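LbaCas13a H328A (C2c2) (Lachnospiraceae bacterium NK4A179, PDB 5WLH) binds a CRISPR guide RNA, captured here as pre-crRNA, and probably uses it to find and cleave target RNA as a Cas13a-family nuclease. Local coordinates at residues A[241-244]-A[245-248]; A[55-58]-A[59-63]; A[485-488]-A[489-492]; A[404-407]-A[408-411]. All coordinates share one frame; numbering follows the deposited sequence.

Contact 1 of 4, residues A[241-244]-A[245-248]; sequences RSIK and NMNM. With nucleotides of chain B.
Arg-241 and Asn-245 meet where helix 233-244 ends. Asn-245 is the first residue to leave helical backbone angles. Hydrogen bonds from the backbone and the side-chain amide come first. Asn-245 N donates to Arg-241 O at 3.1 Å, and Asn-245 ND2 donates to the same Arg-241 O at 3.0 Å. The two donors approach from opposite faces of that carbonyl's plane. The side-chain bond is the straighter one, 162° at the hydrogen against 141°. Met-246 N then bonds to Ile-243 O at 3.0 Å and closes a tighter turn. A water donates to both Lys-244 O and Met-246 O. The Asn-245 side chain also crosses that of Arg-241, with ND2 over one guanidinium face and the two planes 52° apart.

The apolar contact is lighter. Ile-243 and Met-246 lie side by side and point the same way, with Ile-243 CG2 4.0 Å from Met-246 CE.

The third kind of contact is with RNA. O2' of C12 of chain B donates to Ser-242 O at 2.6 Å. Arg-241 NH1 makes a weak bond to O3' of A13 of chain B at 3.0 Å. Met-246 SD lies 3.7 Å from N2 of G22 of chain B.

The carbonyls of the last helical turn are thus divided: Arg-241 O and Ile-243 O serve the turn, Ser-242 O the RNA. The bonds to C12 and A13 reach sugar oxygens, not bases. The 2'-hydroxyl contact would favour RNA over DNA at C12.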
# COMPACT_ATOMS: atom_id res chain seq x y z
N ARG A 241 -16.47 25.73 9.59
CA ARG A 241 -16.45 26.34 8.27
C ARG A 241 -15.38 25.72 7.38
O ARG A 241 -15.59 25.58 6.17
CB ARG A 241 -16.23 27.85 8.39
CG ARG A 241 -16.02 28.54 7.07
CD ARG A 241 -15.99 30.06 7.21
NE ARG A 241 -15.75 30.68 5.92
CZ ARG A 241 -14.53 30.88 5.42
NH1 ARG A 241 -13.46 30.52 6.13
NH2 ARG A 241 -14.38 31.44 4.24
N SER A 242 -14.22 25.37 7.96
CA SER A 242 -13.19 24.72 7.15
C SER A 242 -13.65 23.37 6.64
O SER A 242 -13.27 22.96 5.53
CB SER A 242 -11.88 24.60 7.94
OG SER A 242 -11.89 23.52 8.86
N ILE A 243 -14.46 22.65 7.43
CA ILE A 243 -15.03 21.38 6.97
C ILE A 243 -15.99 21.64 5.83
O ILE A 243 -15.95 20.97 4.78
CB ILE A 243 -15.73 20.65 8.12
CG1 ILE A 243 -14.73 20.09 9.13
CG2 ILE A 243 -16.65 19.55 7.57
CD1 ILE A 243 -15.38 19.58 10.41
N LYS A 244 -16.86 22.64 5.99
CA LYS A 244 -17.90 22.87 5.00
C LYS A 244 -17.31 23.27 3.66
O LYS A 244 -17.90 22.99 2.61
CB LYS A 244 -18.86 23.95 5.51
CG LYS A 244 -20.18 23.95 4.78
CD LYS A 244 -21.07 25.07 5.27
CE LYS A 244 -22.40 25.08 4.52
NZ LYS A 244 -23.14 26.34 4.75
N ASN A 245 -16.14 23.91 3.67
CA ASN A 245 -15.51 24.35 2.44
C ASN A 245 -14.54 23.34 1.85
O ASN A 245 -13.87 23.65 0.87
CB ASN A 245 -14.80 25.68 2.68
CG ASN A 245 -15.76 26.83 2.66
OD1 ASN A 245 -16.12 27.31 1.59
ND2 ASN A 245 -16.19 27.27 3.82
N MET A 246 -14.45 22.14 2.42
CA MET A 246 -13.60 21.13 1.82
C MET A 246 -14.11 20.77 0.42
O MET A 246 -15.27 20.99 0.08
CB MET A 246 -13.52 19.89 2.71
CG MET A 246 -12.53 20.06 3.89
SD MET A 246 -12.27 18.54 4.84
CE MET A 246 -13.97 18.00 4.97
N ASN A 247 -13.21 20.28 -0.42
CA ASN A 247 -13.60 19.95 -1.78
C ASN A 247 -12.63 18.92 -2.33
O ASN A 247 -11.63 18.57 -1.70
CB ASN A 247 -13.64 21.20 -2.68
CG ASN A 247 -14.71 21.12 -3.74
OD1 ASN A 247 -15.09 20.02 -4.16
ND2 ASN A 247 -15.24 22.27 -4.16
N MET A 248 -12.97 18.42 -3.51
CA MET A 248 -12.12 17.50 -4.25
C MET A 248 -11.03 18.27 -4.99
O MET A 248 -11.10 19.50 -5.11
CB MET A 248 -13.01 16.73 -5.22
CG MET A 248 -14.17 16.05 -4.53
SD MET A 248 -13.61 14.86 -3.31
CE MET A 248 -12.77 13.69 -4.39
P C B 12 -7.91 24.05 -1.25
OP1 C B 12 -8.67 24.77 -2.32
OP2 C B 12 -6.51 24.40 -0.90
O5' C B 12 -8.74 24.06 0.09
C5' C B 12 -10.14 23.84 0.06
C4' C B 12 -10.71 23.89 1.45
O4' C B 12 -10.21 22.76 2.22
C3' C B 12 -10.28 25.09 2.29
O3' C B 12 -10.99 26.29 1.98
C2' C B 12 -10.52 24.59 3.70
O2' C B 12 -11.91 24.55 3.96
C1' C B 12 -10.02 23.16 3.57
N1 C B 12 -8.58 23.09 3.92
C2 C B 12 -8.30 23.09 5.29
O2 C B 12 -9.23 23.09 6.11
N3 C B 12 -7.02 23.04 5.68
C4 C B 12 -6.05 23.04 4.76
N4 C B 12 -4.80 23.01 5.22
C5 C B 12 -6.29 23.07 3.34
C6 C B 12 -7.59 23.12 2.98
P A B 13 -10.28 27.72 2.19
OP1 A B 13 -11.23 28.74 1.72
OP2 A B 13 -8.88 27.73 1.69
O5' A B 13 -10.10 27.81 3.77
C5' A B 13 -11.23 27.78 4.64
C4' A B 13 -10.78 27.80 6.08
O4' A B 13 -9.99 26.62 6.36
C3' A B 13 -9.87 28.94 6.46
O3' A B 13 -10.57 30.14 6.71
C2' A B 13 -9.13 28.39 7.66
O2' A B 13 -9.98 28.41 8.81
C1' A B 13 -8.94 26.94 7.24
N9 A B 13 -7.66 26.72 6.55
C8 A B 13 -7.43 26.50 5.20
N7 A B 13 -6.16 26.29 4.92
C5 A B 13 -5.51 26.40 6.15
C6 A B 13 -4.16 26.30 6.53
N6 A B 13 -3.16 26.05 5.68
N1 A B 13 -3.88 26.48 7.83
C2 A B 13 -4.87 26.73 8.70
N3 A B 13 -6.17 26.83 8.47
C4 A B 13 -6.42 26.66 7.15
P G B 22 -6.55 19.87 15.09
OP1 G B 22 -6.98 19.01 16.23
OP2 G B 22 -5.24 19.62 14.44
O5' G B 22 -7.66 19.72 13.97
C5' G B 22 -8.99 20.12 14.24
C4' G B 22 -9.77 20.15 12.95
O4' G B 22 -9.22 21.17 12.07
C3' G B 22 -9.69 18.89 12.12
O3' G B 22 -10.50 17.84 12.60
C2' G B 22 -10.08 19.40 10.74
O2' G B 22 -11.47 19.65 10.67
C1' G B 22 -9.36 20.75 10.72
N9 G B 22 -8.02 20.60 10.14
C8 G B 22 -6.81 20.61 10.77
N7 G B 22 -5.80 20.42 9.96
C5 G B 22 -6.41 20.26 8.72
C6 G B 22 -5.85 20.04 7.44
O6 G B 22 -4.67 19.92 7.15
N1 G B 22 -6.83 19.95 6.44
C2 G B 22 -8.17 20.06 6.64
N2 G B 22 -8.94 19.93 5.55
N3 G B 22 -8.72 20.27 7.83
C4 G B 22 -7.78 20.36 8.80
O HOH W 1 -17.24 22.65 -0.07

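Contact 2 of 4, residues A[55-58]-A[59-63]; sequences DRYI and ESRLK
Tyr-57 and Arg-61 are one turn apart on helix 51-64 and form a close part of this contact. Arg-61 CG sits over one face of the tyrosine ring, 4.0 Å from its centroid and 20° off the ring normal. This is a CH-pi contact made by the aliphatic part of the arginine. The guanidinium plane is turned 48° from the ring. Arg-61 CG stands anti to the carbonyl carbon (chi1 -71°), which lays it over the ring; the bends at chi2 and chi3 then direct the guanidinium. There NE and NH1 bond to the carbonyl oxygens of Leu-18 and Lys-17.

Ile-58 and Leu-62 are the buried apolar pair. They run side by side, with Ile-58 CG2 3.9 Å from Leu-62 CD1. Ile-58 rests on Val-239 and Leu-62 on Ala-235, both of helix 233-244.

The solvent side is looser: Arg-56 and Glu-59 are exposed and Ser-60 partly so. The Arg-56 guanidinium lies with one face toward Ser-60 CB, and NH1 of Arg-56 comes to 3.8 Å from that CB. Glu-59 OE2 is 5.8 Å from Asp-55 OD2, a separation of like charges. Asp-55 uses its other oxygen, OD1, to bond Ser-240 OG.

Backbone bonds join both sides. Glu-59 N reaches Asp-55 O at 3.0 Å, and Leu-62 N reaches Ile-58 O at 2.9 Å. The pattern is that of an amphipathic alpha helix, with i to i+4 side-chain pairs and one apolar flank set against helix 233-244.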
# COMPACT_ATOMS: atom_id res chain seq x y z
N ASP A 55 -22.15 22.48 13.29
CA ASP A 55 -21.60 23.50 14.17
C ASP A 55 -21.61 23.03 15.62
O ASP A 55 -20.58 23.09 16.30
CB ASP A 55 -22.41 24.79 14.03
CG ASP A 55 -22.11 25.52 12.75
OD1 ASP A 55 -21.17 25.11 12.03
OD2 ASP A 55 -22.82 26.51 12.44
N ARG A 56 -22.76 22.55 16.09
CA ARG A 56 -22.89 22.14 17.49
C ARG A 56 -22.04 20.92 17.79
O ARG A 56 -21.52 20.78 18.90
CB ARG A 56 -24.36 21.84 17.82
CG ARG A 56 -24.57 21.23 19.21
CD ARG A 56 -25.32 19.89 19.15
NE ARG A 56 -24.44 18.75 18.90
CZ ARG A 56 -23.95 17.95 19.85
NH1 ARG A 56 -24.25 18.18 21.13
NH2 ARG A 56 -23.16 16.94 19.53
N TYR A 57 -21.90 20.02 16.81
CA TYR A 57 -21.06 18.85 17.01
C TYR A 57 -19.61 19.27 17.25
O TYR A 57 -18.94 18.74 18.15
CB TYR A 57 -21.17 17.91 15.81
CG TYR A 57 -20.17 16.81 15.85
CD1 TYR A 57 -20.43 15.64 16.54
CD2 TYR A 57 -18.94 16.94 15.22
CE1 TYR A 57 -19.49 14.62 16.59
CE2 TYR A 57 -18.01 15.95 15.26
CZ TYR A 57 -18.29 14.79 15.95
OH TYR A 57 -17.34 13.80 15.98
N ILE A 58 -19.10 20.19 16.43
CA ILE A 58 -17.73 20.67 16.62
C ILE A 58 -17.60 21.35 17.98
O ILE A 58 -16.73 21.01 18.78
CB ILE A 58 -17.33 21.60 15.47
CG1 ILE A 58 -17.29 20.81 14.15
CG2 ILE A 58 -15.99 22.27 15.74
CD1 ILE A 58 -16.31 19.64 14.19
N GLU A 59 -18.52 22.28 18.27
CA GLU A 59 -18.54 22.94 19.58
C GLU A 59 -18.47 21.93 20.72
O GLU A 59 -17.66 22.06 21.64
CB GLU A 59 -19.79 23.81 19.73
CG GLU A 59 -19.89 25.03 18.84
CD GLU A 59 -21.21 25.78 19.03
OE1 GLU A 59 -21.39 26.42 20.09
OE2 GLU A 59 -22.07 25.73 18.11
N SER A 60 -19.35 20.93 20.68
CA SER A 60 -19.41 19.96 21.77
C SER A 60 -18.10 19.18 21.90
O SER A 60 -17.64 18.91 23.01
CB SER A 60 -20.58 19.00 21.55
OG SER A 60 -20.26 17.72 22.08
N ARG A 61 -17.49 18.80 20.77
CA ARG A 61 -16.23 18.07 20.83
C ARG A 61 -15.11 18.94 21.39
O ARG A 61 -14.21 18.43 22.08
CB ARG A 61 -15.85 17.56 19.44
CG ARG A 61 -16.73 16.42 18.94
CD ARG A 61 -16.29 15.08 19.52
NE ARG A 61 -14.84 14.94 19.50
CZ ARG A 61 -14.11 14.53 20.53
NH1 ARG A 61 -12.78 14.43 20.41
NH2 ARG A 61 -14.69 14.23 21.69
N LEU A 62 -15.15 20.24 21.11
CA LEU A 62 -14.13 21.15 21.62
C LEU A 62 -14.24 21.30 23.14
O LEU A 62 -13.25 21.12 23.86
CB LEU A 62 -14.26 22.51 20.93
CG LEU A 62 -13.73 22.46 19.50
CD1 LEU A 62 -13.98 23.77 18.78
CD2 LEU A 62 -12.23 22.11 19.51
N LYS A 63 -15.43 21.62 23.63
CA LYS A 63 -15.64 21.80 25.06
C LYS A 63 -15.51 20.50 25.85
O LYS A 63 -15.54 20.55 27.08
CB LYS A 63 -17.00 22.47 25.29
CG LYS A 63 -16.96 23.97 25.03
CD LYS A 63 -15.58 24.55 25.38
CE LYS A 63 -15.47 26.04 25.08
NZ LYS A 63 -14.82 26.26 23.77

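Contact 3 of 4, residues A[485-488]-A[489-492]; sequences SSFD and YELI. With nucleotides of chain B.
Phe-487 and Glu-490 run side by side in the first turn of helix 486-517. Phe-487 CD1 is 3.5 Å from Glu-490 OE2, and ring and carboxylate planes are 41° apart. The extended Glu-490 chain reaches the RNA. Its OE1 accepts a hydrogen bond of 2.5 Å from O2' of A25 of chain B. Its OE2 accepts from a water at 2.7 Å. That water also bonds Ser-486 OG and lies above one face of the Phe-487 ring, near its rim. Ser-486 CB packs on the base of A26 of chain B, 3.5 Å from C5. The edge of the Tyr-489 ring faces the same nucleotide, with CD2 3.4 Å from O3' of A26.

Further out, Arg-938 makes a salt bridge to Glu-490 OE1, so this oxygen serves both the ribose and a charge. If an alanine stood at Glu-490, the A25 hydroxyl would probably lose its acceptor and Arg-938 this salt-bridge partner.

The helix start is fixed by a capping box. Asp-488 N donates to Ser-485 OG at 3.0 Å. In return Ser-485 N donates to Asp-488 OD2 at 2.9 Å, in a straight line but from above the carboxylate plane. Glu-490 N then bonds to Ser-486 O in regular helical fashion.

Strand 22-28 lies against this helix start, where Ser-486 OG bonds Val-26 N. Helix 915-941 packs on Phe-487, Glu-490 and Leu-491. Helix 429-458 meets Asp-488, Tyr-489 and Ile-492.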
# COMPACT_ATOMS: atom_id res chain seq x y z
N SER A 485 -18.07 13.81 -6.16
CA SER A 485 -18.13 13.63 -4.72
C SER A 485 -16.93 12.83 -4.23
O SER A 485 -16.24 12.16 -5.00
CB SER A 485 -19.42 12.90 -4.32
OG SER A 485 -19.29 11.50 -4.62
N SER A 486 -16.70 12.88 -2.92
CA SER A 486 -15.63 12.05 -2.38
C SER A 486 -15.94 10.57 -2.56
O SER A 486 -15.04 9.78 -2.83
CB SER A 486 -15.38 12.39 -0.91
OG SER A 486 -16.57 12.31 -0.14
N PHE A 487 -17.22 10.18 -2.47
CA PHE A 487 -17.58 8.78 -2.69
C PHE A 487 -17.20 8.33 -4.09
O PHE A 487 -16.77 7.18 -4.29
CB PHE A 487 -19.09 8.58 -2.47
CG PHE A 487 -19.56 9.02 -1.13
CD1 PHE A 487 -19.35 8.21 -0.01
CD2 PHE A 487 -20.19 10.23 -0.96
CE1 PHE A 487 -19.77 8.61 1.26
CE2 PHE A 487 -20.62 10.64 0.29
CZ PHE A 487 -20.42 9.82 1.40
N ASP A 488 -17.36 9.22 -5.09
CA ASP A 488 -16.96 8.91 -6.46
C ASP A 488 -15.50 8.48 -6.51
O ASP A 488 -15.13 7.53 -7.21
CB ASP A 488 -17.15 10.13 -7.38
CG ASP A 488 -18.60 10.45 -7.64
OD1 ASP A 488 -19.43 9.54 -7.64
OD2 ASP A 488 -18.90 11.64 -7.88
N TYR A 489 -14.64 9.23 -5.81
CA TYR A 489 -13.22 8.91 -5.84
C TYR A 489 -12.90 7.68 -5.01
O TYR A 489 -11.93 6.96 -5.31
CB TYR A 489 -12.42 10.12 -5.37
CG TYR A 489 -11.97 11.01 -6.52
CD1 TYR A 489 -12.73 11.12 -7.68
CD2 TYR A 489 -10.79 11.73 -6.44
CE1 TYR A 489 -12.30 11.93 -8.74
CE2 TYR A 489 -10.36 12.55 -7.48
CZ TYR A 489 -11.12 12.64 -8.63
OH TYR A 489 -10.68 13.44 -9.64
N GLU A 490 -13.67 7.41 -3.96
CA GLU A 490 -13.49 6.13 -3.27
C GLU A 490 -13.73 4.96 -4.22
O GLU A 490 -12.97 3.99 -4.24
CB GLU A 490 -14.42 6.07 -2.06
CG GLU A 490 -14.06 7.03 -0.95
CD GLU A 490 -14.86 6.74 0.29
OE1 GLU A 490 -14.34 6.03 1.19
OE2 GLU A 490 -16.02 7.20 0.34
N LEU A 491 -14.78 5.06 -5.04
CA LEU A 491 -15.04 4.01 -6.03
C LEU A 491 -13.89 3.88 -7.02
O LEU A 491 -13.47 2.76 -7.34
CB LEU A 491 -16.34 4.30 -6.78
CG LEU A 491 -17.65 4.15 -5.98
CD1 LEU A 491 -18.79 4.68 -6.83
CD2 LEU A 491 -17.89 2.69 -5.63
N ILE A 492 -13.35 5.01 -7.49
CA ILE A 492 -12.19 4.94 -8.39
C ILE A 492 -11.03 4.23 -7.71
O ILE A 492 -10.37 3.38 -8.30
CB ILE A 492 -11.77 6.35 -8.85
CG1 ILE A 492 -12.82 6.94 -9.80
CG2 ILE A 492 -10.40 6.30 -9.55
CD1 ILE A 492 -12.57 8.39 -10.11
P A B 26 -8.26 7.38 0.53
OP1 A B 26 -7.22 6.71 -0.28
OP2 A B 26 -7.94 8.27 1.67
O5' A B 26 -9.18 8.22 -0.46
C5' A B 26 -9.53 7.75 -1.75
C4' A B 26 -9.83 8.93 -2.65
O4' A B 26 -11.06 9.55 -2.19
C3' A B 26 -8.77 10.02 -2.61
O3' A B 26 -8.76 10.71 -3.85
C2' A B 26 -9.30 10.94 -1.52
O2' A B 26 -8.79 12.26 -1.53
C1' A B 26 -10.81 10.88 -1.76
N9 A B 26 -11.56 11.09 -0.53
C8 A B 26 -11.94 10.13 0.37
N7 A B 26 -12.55 10.63 1.43
C5 A B 26 -12.57 11.99 1.18
C6 A B 26 -13.10 13.05 1.93
N6 A B 26 -13.70 12.85 3.11
N1 A B 26 -12.94 14.29 1.44
C2 A B 26 -12.33 14.46 0.26
N3 A B 26 -11.80 13.53 -0.53
C4 A B 26 -11.96 12.30 -0.01
P A B 25 -10.78 8.35 5.64
OP1 A B 25 -12.26 8.48 5.69
OP2 A B 25 -9.97 8.56 6.86
O5' A B 25 -10.46 6.91 5.07
C5' A B 25 -9.14 6.52 4.71
C4' A B 25 -9.13 5.78 3.41
O4' A B 25 -9.69 4.45 3.58
C3' A B 25 -9.94 6.44 2.28
O3' A B 25 -9.24 6.24 1.05
C2' A B 25 -11.20 5.60 2.23
O2' A B 25 -11.85 5.60 0.97
C1' A B 25 -10.65 4.22 2.57
N9 A B 25 -11.67 3.28 3.01
C8 A B 25 -12.83 3.55 3.70
N7 A B 25 -13.57 2.49 3.90
C5 A B 25 -12.86 1.47 3.30
C6 A B 25 -13.11 0.10 3.16
N6 A B 25 -14.21 -0.47 3.66
N1 A B 25 -12.21 -0.65 2.50
C2 A B 25 -11.11 -0.07 2.00
N3 A B 25 -10.77 1.21 2.06
C4 A B 25 -11.69 1.93 2.73
P U B 27 -7.40 11.35 -4.41
OP1 U B 27 -6.98 12.43 -3.52
OP2 U B 27 -7.55 11.67 -5.86
O5' U B 27 -6.37 10.16 -4.27
C5' U B 27 -5.06 10.27 -4.79
C4' U B 27 -4.16 9.35 -4.02
O4' U B 27 -3.88 9.95 -2.73
C3' U B 27 -4.75 7.96 -3.72
O3' U B 27 -3.75 6.98 -3.88
C2' U B 27 -5.05 8.04 -2.23
O2' U B 27 -5.07 6.79 -1.56
C1' U B 27 -3.90 8.92 -1.78
N1 U B 27 -3.97 9.46 -0.41
C2 U B 27 -2.75 9.67 0.22
O2 U B 27 -1.69 9.52 -0.35
N3 U B 27 -2.82 10.12 1.52
C4 U B 27 -3.98 10.34 2.23
O4 U B 27 -3.91 10.73 3.41
C5 U B 27 -5.19 10.06 1.52
C6 U B 27 -5.16 9.63 0.25
O HOH W 2 -16.35 9.84 0.93

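Contact 4 of 4, residues A[404-407]-A[408-411]; sequences FIHR and IEYG. With nucleotides of chain B.
Arg-407 and Tyr-410 lie side by side on helix 398-417, three residues apart, and form part of an alpha-helical RNA-binding surface. Tyr-410 CD2 stands over one face of the Arg-407 guanidinium, 3.4 Å above its plane. The two planes are 48° apart, so the groups do not stack flat. Arg-407 is folded at chi2 (-57°) and chi3, which brings the guanidinium against the ring. Both ends converge on the phosphate of C10 of chain B. Tyr-410 OH donates to OP2 of C10 at 2.6 Å, while Arg-407 NH2 makes a weak bond to OP1 of C10 at 3.0 Å. Replacing Tyr-410 with an alanine would probably leave OP2 without this donor and take the ring from beside the guanidinium, which would then be less firmly held.

A second pair faces other nucleotides. His-406 presents one ring face to G15 of chain B and its edge to Glu-409, with CD2 4.1 Å from Glu-409 OE1. Glu-276 holds His-406 ND1 by a hydrogen bond. Glu-409 stretches out toward the base of A16 of chain B. N6 of A16 donates to Glu-409 OE1 at 2.7 Å, and Glu-409 OE2 lies 2.6 Å from N1 of the same base.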
# COMPACT_ATOMS: atom_id res chain seq x y z
N PHE A 404 3.14 31.18 -6.11
CA PHE A 404 4.38 30.44 -6.07
C PHE A 404 5.19 30.78 -4.82
O PHE A 404 5.77 29.89 -4.20
CB PHE A 404 5.18 30.73 -7.35
CG PHE A 404 4.75 29.88 -8.52
CD1 PHE A 404 4.64 28.50 -8.39
CD2 PHE A 404 4.43 30.47 -9.74
CE1 PHE A 404 4.22 27.72 -9.47
CE2 PHE A 404 4.04 29.68 -10.83
CZ PHE A 404 3.93 28.31 -10.69
N ILE A 405 5.24 32.06 -4.43
CA ILE A 405 5.97 32.40 -3.22
C ILE A 405 5.36 31.70 -2.00
O ILE A 405 6.08 31.22 -1.12
CB ILE A 405 6.03 33.93 -3.03
CG1 ILE A 405 6.96 34.53 -4.09
CG2 ILE A 405 6.54 34.29 -1.63
CD1 ILE A 405 6.78 35.99 -4.28
N HIS A 406 4.03 31.59 -1.97
CA HIS A 406 3.38 30.84 -0.90
C HIS A 406 3.72 29.36 -0.96
O HIS A 406 3.90 28.72 0.09
CB HIS A 406 1.87 31.05 -0.96
CG HIS A 406 1.41 32.30 -0.28
ND1 HIS A 406 0.56 33.21 -0.88
CD2 HIS A 406 1.70 32.81 0.94
CE1 HIS A 406 0.34 34.22 -0.05
NE2 HIS A 406 1.02 34.00 1.06
N ARG A 407 3.76 28.77 -2.17
CA ARG A 407 4.22 27.39 -2.31
C ARG A 407 5.65 27.24 -1.80
O ARG A 407 5.97 26.25 -1.12
CB ARG A 407 4.17 26.93 -3.78
CG ARG A 407 2.79 26.78 -4.39
CD ARG A 407 1.91 25.82 -3.61
NE ARG A 407 2.51 24.49 -3.45
CZ ARG A 407 2.01 23.58 -2.63
NH1 ARG A 407 0.92 23.86 -1.93
NH2 ARG A 407 2.59 22.39 -2.53
N ILE A 408 6.53 28.18 -2.15
CA ILE A 408 7.93 28.09 -1.73
C ILE A 408 8.01 28.11 -0.22
O ILE A 408 8.72 27.31 0.40
CB ILE A 408 8.75 29.23 -2.35
CG1 ILE A 408 8.84 29.09 -3.86
CG2 ILE A 408 10.17 29.19 -1.78
CD1 ILE A 408 9.42 30.33 -4.57
N GLU A 409 7.33 29.08 0.40
CA GLU A 409 7.36 29.20 1.85
C GLU A 409 6.86 27.93 2.50
O GLU A 409 7.43 27.44 3.48
CB GLU A 409 6.51 30.38 2.30
CG GLU A 409 6.41 30.51 3.81
CD GLU A 409 5.51 31.64 4.25
OE1 GLU A 409 4.34 31.68 3.81
OE2 GLU A 409 5.99 32.49 5.03
N TYR A 410 5.76 27.39 1.96
CA TYR A 410 5.19 26.15 2.44
C TYR A 410 6.18 25.00 2.28
O TYR A 410 6.28 24.12 3.16
CB TYR A 410 3.91 25.88 1.65
CG TYR A 410 3.26 24.55 1.86
CD1 TYR A 410 2.55 24.28 3.02
CD2 TYR A 410 3.32 23.56 0.88
CE1 TYR A 410 1.93 23.06 3.20
CE2 TYR A 410 2.71 22.34 1.06
CZ TYR A 410 2.01 22.09 2.22
OH TYR A 410 1.39 20.88 2.43
N GLY A 411 6.93 25.01 1.18
CA GLY A 411 7.85 23.93 0.91
C GLY A 411 9.01 23.94 1.88
O GLY A 411 9.49 22.88 2.30
P A B 16 -1.75 38.72 7.92
OP1 A B 16 -2.60 39.61 8.75
OP2 A B 16 -2.05 38.54 6.48
O5' A B 16 -0.26 39.23 8.03
C5' A B 16 0.32 39.60 9.28
C4' A B 16 1.79 39.91 9.12
O4' A B 16 2.45 38.74 8.58
C3' A B 16 2.12 41.04 8.15
O3' A B 16 3.37 41.61 8.51
C2' A B 16 2.29 40.32 6.83
O2' A B 16 3.13 40.99 5.92
C1' A B 16 2.93 39.00 7.27
N9 A B 16 2.54 37.85 6.46
C8 A B 16 1.37 37.60 5.78
N7 A B 16 1.36 36.42 5.21
C5 A B 16 2.59 35.87 5.55
C6 A B 16 3.19 34.64 5.25
N6 A B 16 2.61 33.69 4.50
N1 A B 16 4.42 34.43 5.76
C2 A B 16 5.02 35.37 6.51
N3 A B 16 4.55 36.57 6.87
C4 A B 16 3.32 36.74 6.34
P G B 15 -6.55 35.21 9.10
OP1 G B 15 -6.93 36.13 10.21
OP2 G B 15 -7.33 35.24 7.83
O5' G B 15 -5.02 35.39 8.75
C5' G B 15 -4.06 35.42 9.79
C4' G B 15 -2.67 35.17 9.26
O4' G B 15 -2.60 33.86 8.66
C3' G B 15 -2.19 36.11 8.17
O3' G B 15 -1.71 37.33 8.73
C2' G B 15 -1.11 35.29 7.50
O2' G B 15 0.08 35.31 8.27
C1' G B 15 -1.70 33.88 7.58
N9 G B 15 -2.43 33.53 6.34
C8 G B 15 -3.73 33.84 6.04
N7 G B 15 -4.10 33.42 4.85
C5 G B 15 -2.97 32.79 4.36
C6 G B 15 -2.77 32.15 3.11
O6 G B 15 -3.60 32.01 2.21
N1 G B 15 -1.48 31.65 2.99
C2 G B 15 -0.50 31.75 3.96
N2 G B 15 0.68 31.20 3.66
N3 G B 15 -0.68 32.36 5.12
C4 G B 15 -1.92 32.85 5.26
P C B 10 2.18 18.70 -0.64
OP1 C B 10 2.95 19.60 -1.56
OP2 C B 10 2.09 18.91 0.84
O5' C B 10 0.65 18.71 -1.07
C5' C B 10 0.24 18.38 -2.39
C4' C B 10 -1.22 17.99 -2.40
O4' C B 10 -1.42 16.87 -1.50
C3' C B 10 -2.20 19.04 -1.88
O3' C B 10 -2.54 19.98 -2.88
C2' C B 10 -3.38 18.18 -1.42
O2' C B 10 -4.11 17.71 -2.54
C1' C B 10 -2.64 16.99 -0.83
N1 C B 10 -2.38 17.14 0.62
C2 C B 10 -3.44 16.87 1.48
O2 C B 10 -4.55 16.53 1.01
N3 C B 10 -3.23 16.97 2.81
C4 C B 10 -2.03 17.33 3.26
N4 C B 10 -1.86 17.42 4.59
C5 C B 10 -0.92 17.62 2.40
C6 C B 10 -1.14 17.52 1.08
O HOH W 3 2.79 29.52 2.48

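Overall arrangement
Along the chain the order is contact 2, contact 1, contact 4, contact 3. Contact 1 links two of the others. Its centre lies about 17 Å from that of contact 2, and helices 233-244 and 51-64 meet through Ile-243 and Ile-58. Its centre lies about 16 Å from that of contact 3, where Met-248 packs on Ser-486 and Tyr-489. Contact 4 stands apart, its centre about 22 Å from that of contact 1, with no touch. Helix 429-458 packs against both contacts 3 and 4. Contacts 1, 3 and 4 touch the guide RNA directly. Contact 2 backs contact 1, and its nearest atom is about 6 Å from the nucleic acid. Separate parts of the chain thus hold one RNA.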